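Nitrate/nitrite sensor protein NarX (PDB 3EZI) senses nitrate and nitrite as a membrane-bound histidine kinase of a two-component system and signals to the regulators NarL and NarP. Local coordinates at residues A21-S26 / M74-R79. Residues are numbered along the deposited sequence; the frame is centred on the assembly and turned at random.
Sequences AAVPLS and MRAQNR
The guanidinium of Arg79 has the backbone N of Val23 at its edge, in plane. The carbonyls of Val23 and Ala21 approach it obliquely. Arg79 NH1 makes a weak, strongly bent hydrogen bond to Val23 O (3.2 Å, 121° at the hydrogen). Ala21 O is also 3.2 Å from NH1. The stronger partner of NH1 is Leu20 O, in the last turn of helix 3-22, so this nitrogen sits against the carbonyls where that helix ends. The chain of Arg79 bends at chi3 (-96°), which turns its end toward these carbonyls. The amide of Gln77 folds back on its own segment, and NE2 bonds Arg75 O from above the carbonyl plane.

This is the periplasmic sensor domain, an all-helical bundle. The contact lies at one end of it and joins the loop after helix 3-22 to the loop after helix 55-75.

Val23 is buried between the loops and also packs on Leu73. Its CG1, anti to the backbone N, lies 3.9 Å from Ala76 CB and 3.6 Å from Asn78 O. Pro24 follows a cis peptide bond, and its ring lies against the carbonyls of the other loop, with CB 3.6 Å from Ala76 O and CD 3.7 Å from Gln77 O. Two waters bridge the backbones beyond the proline. One accepts from Leu25 N and lies at the same distance, 2.8 Å, from Ala76 O. The second lies between Leu25 O and Met74 O.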
ATOM      1  N   ALA A  21       7.717  11.373  -2.095  1.00 14.52           N
ATOM      2  CA  ALA A  21       8.784  12.337  -1.831  1.00 12.59           C
ATOM      3  C   ALA A  21       9.908  12.235  -2.871  1.00 14.49           C
ATOM      4  O   ALA A  21      10.690  13.198  -3.058  1.00 14.36           O
ATOM      5  CB  ALA A  21       9.348  12.123  -0.395  1.00 14.76           C
ATOM      6  N   ALA A  22       9.978  11.097  -3.563  1.00 13.93           N
ATOM      7  CA  ALA A  22      11.018  10.870  -4.596  1.00 13.72           C
ATOM      8  C   ALA A  22      10.597  11.335  -6.019  1.00 15.01           C
ATOM      9  O   ALA A  22      11.423  11.363  -6.917  1.00 15.74           O
ATOM     10  CB  ALA A  22      11.417   9.359  -4.638  1.00 13.77           C
ATOM     11  N   VAL A  23       9.333  11.698  -6.207  1.00 16.87           N
ATOM     12  CA  VAL A  23       8.788  12.165  -7.516  1.00 16.12           C
ATOM     13  C   VAL A  23       9.561  13.443  -7.950  1.00 18.44           C
ATOM     14  O   VAL A  23       9.722  14.354  -7.148  1.00 17.15           O
ATOM     15  CB  VAL A  23       7.290  12.500  -7.360  1.00 17.63           C
ATOM     16  CG1 VAL A  23       6.790  13.368  -8.529  1.00 16.19           C
ATOM     17  CG2 VAL A  23       6.452  11.204  -7.258  1.00 16.56           C
ATOM     18  N   PRO A  24      10.043  13.518  -9.221  1.00 18.26           N
ATOM     19  CA  PRO A  24       9.923  12.509 -10.287  1.00 17.95           C
ATOM     20  C   PRO A  24      10.876  11.325 -10.098  1.00 18.64           C
ATOM     21  O   PRO A  24      12.078  11.482  -9.821  1.00 16.38           O
ATOM     22  CB  PRO A  24      10.209  13.311 -11.575  1.00 20.08           C
ATOM     23  CG  PRO A  24      11.231  14.380 -11.066  1.00 21.81           C
ATOM     24  CD  PRO A  24      10.581  14.796  -9.742  1.00 22.14           C
ATOM     25  N   LEU A  25      10.331  10.125 -10.269  1.00 15.39           N
ATOM     26  CA  LEU A  25      11.101   8.907 -10.062  1.00 17.99           C
ATOM     27  C   LEU A  25      12.089   8.687 -11.202  1.00 17.50           C
ATOM     28  O   LEU A  25      11.874   9.189 -12.313  1.00 23.56           O
ATOM     29  CB  LEU A  25      10.157   7.695  -9.937  1.00 15.70           C
ATOM     30  CG  LEU A  25       8.997   7.819  -8.907  1.00 14.40           C
ATOM     31  CD1 LEU A  25       8.138   6.533  -8.897  1.00 11.70           C
ATOM     32  CD2 LEU A  25       9.590   8.065  -7.499  1.00 11.56           C
ATOM     33  N   SER A  26      13.166   7.960 -10.885  1.00 20.56           N
ATOM     34  CA  SER A  26      14.232   7.595 -11.826  1.00 23.78           C
ATOM     35  C   SER A  26      14.694   6.146 -11.519  1.00 23.03           C
ATOM     36  O   SER A  26      14.121   5.467 -10.660  1.00 20.50           O
ATOM     37  CB  SER A  26      15.410   8.581 -11.707  1.00 25.88           C
ATOM     38  OG  SER A  26      15.910   8.651 -10.376  1.00 31.10           O
ATOM     39  N   MET A  74       4.815   6.835 -11.698  1.00 18.12           N
ATOM     40  CA  MET A  74       5.842   6.730 -12.761  1.00 19.75           C
ATOM     41  C   MET A  74       5.729   7.870 -13.780  1.00 21.88           C
ATOM     42  O   MET A  74       6.735   8.327 -14.350  1.00 22.46           O
ATOM     43  CB  MET A  74       5.733   5.365 -13.472  1.00 21.62           C
ATOM     44  CG  MET A  74       6.356   4.236 -12.700  1.00 24.40           C
ATOM     45  SD  MET A  74       6.016   2.618 -13.437  1.00 28.44           S
ATOM     46  CE  MET A  74       6.947   2.783 -15.037  1.00 30.65           C
ATOM     47  N   ARG A  75       4.501   8.315 -14.009  1.00 18.35           N
ATOM     48  CA  ARG A  75       4.229   9.407 -14.928  1.00 20.72           C
ATOM     49  C   ARG A  75       4.480  10.807 -14.325  1.00 22.50           C
ATOM     50  O   ARG A  75       4.895  11.715 -15.045  1.00 21.12           O
ATOM     51  CB  ARG A  75       2.767   9.340 -15.415  1.00 22.15           C
ATOM     52  CG  ARG A  75       2.415   8.268 -16.485  1.00 25.24           C
ATOM     53  CD  ARG A  75       0.888   8.100 -16.664  1.00 22.35           C
ATOM     54  NE  ARG A  75       0.522   7.157 -17.733  1.00 24.40           N
ATOM     55  CZ  ARG A  75       0.684   5.830 -17.675  1.00 24.67           C
ATOM     56  NH1 ARG A  75       1.211   5.257 -16.606  1.00 23.32           N
ATOM     57  NH2 ARG A  75       0.302   5.077 -18.698  1.00 20.46           N
ATOM     58  N   ALA A  76       4.273  10.974 -13.010  1.00 18.66           N
ATOM     59  CA  ALA A  76       4.369  12.309 -12.404  1.00 17.89           C
ATOM     60  C   ALA A  76       5.657  13.113 -12.544  1.00 13.85           C
ATOM     61  O   ALA A  76       6.766  12.600 -12.321  1.00 17.26           O
ATOM     62  CB  ALA A  76       3.938  12.238 -10.900  1.00 14.67           C
ATOM     63  N   GLN A  77       5.502  14.394 -12.923  1.00 18.46           N
ATOM     64  CA  GLN A  77       6.660  15.280 -13.054  1.00 22.96           C
ATOM     65  C   GLN A  77       6.804  16.119 -11.784  1.00 22.46           C
ATOM     66  O   GLN A  77       7.908  16.645 -11.503  1.00 23.20           O
ATOM     67  CB  GLN A  77       6.538  16.198 -14.286  1.00 24.99           C
ATOM     68  CG  GLN A  77       6.660  15.463 -15.618  1.00 31.67           C
ATOM     69  CD  GLN A  77       7.856  14.513 -15.667  1.00 34.34           C
ATOM     70  OE1 GLN A  77       9.014  14.932 -15.590  1.00 35.29           O
ATOM     71  NE2 GLN A  77       7.571  13.216 -15.792  1.00 36.58           N
ATOM     72  N   ASN A  78       5.689  16.242 -11.045  1.00 21.04           N
ATOM     73  CA  ASN A  78       5.622  16.967  -9.757  1.00 23.82           C
ATOM     74  C   ASN A  78       4.589  16.297  -8.822  1.00 23.61           C
ATOM     75  O   ASN A  78       3.911  15.373  -9.245  1.00 19.33           O
ATOM     76  CB  ASN A  78       5.258  18.440  -9.992  1.00 26.37           C
ATOM     77  CG  ASN A  78       3.982  18.606 -10.756  1.00 30.63           C
ATOM     78  OD1 ASN A  78       2.908  18.250 -10.281  1.00 30.70           O
ATOM     79  ND2 ASN A  78       4.086  19.156 -11.966  1.00 32.02           N
ATOM     80  N   ARG A  79       4.474  16.736  -7.562  1.00 23.85           N
ATOM     81  CA  ARG A  79       3.521  16.102  -6.607  1.00 23.69           C
ATOM     82  C   ARG A  79       2.083  16.589  -6.648  1.00 27.54           C
ATOM     83  O   ARG A  79       1.197  16.064  -5.963  1.00 26.31           O
ATOM     84  CB  ARG A  79       4.066  16.233  -5.177  1.00 21.08           C
ATOM     85  CG  ARG A  79       5.317  15.371  -4.913  1.00 20.46           C
ATOM     86  CD  ARG A  79       5.846  15.563  -3.465  1.00 22.16           C
ATOM     87  NE  ARG A  79       6.912  16.550  -3.452  1.00 25.05           N
ATOM     88  CZ  ARG A  79       8.136  16.300  -3.904  1.00 27.24           C
ATOM     89  NH1 ARG A  79       8.419  15.102  -4.372  1.00 29.33           N
ATOM     90  NH2 ARG A  79       9.046  17.263  -3.958  1.00 27.98           N
TER
HETATM   91  O   HOH W   1       7.890  10.120 -11.678  1.00 19.53           O
HETATM   92  O   HOH W   2       9.631   9.321 -13.775  1.00 26.65           O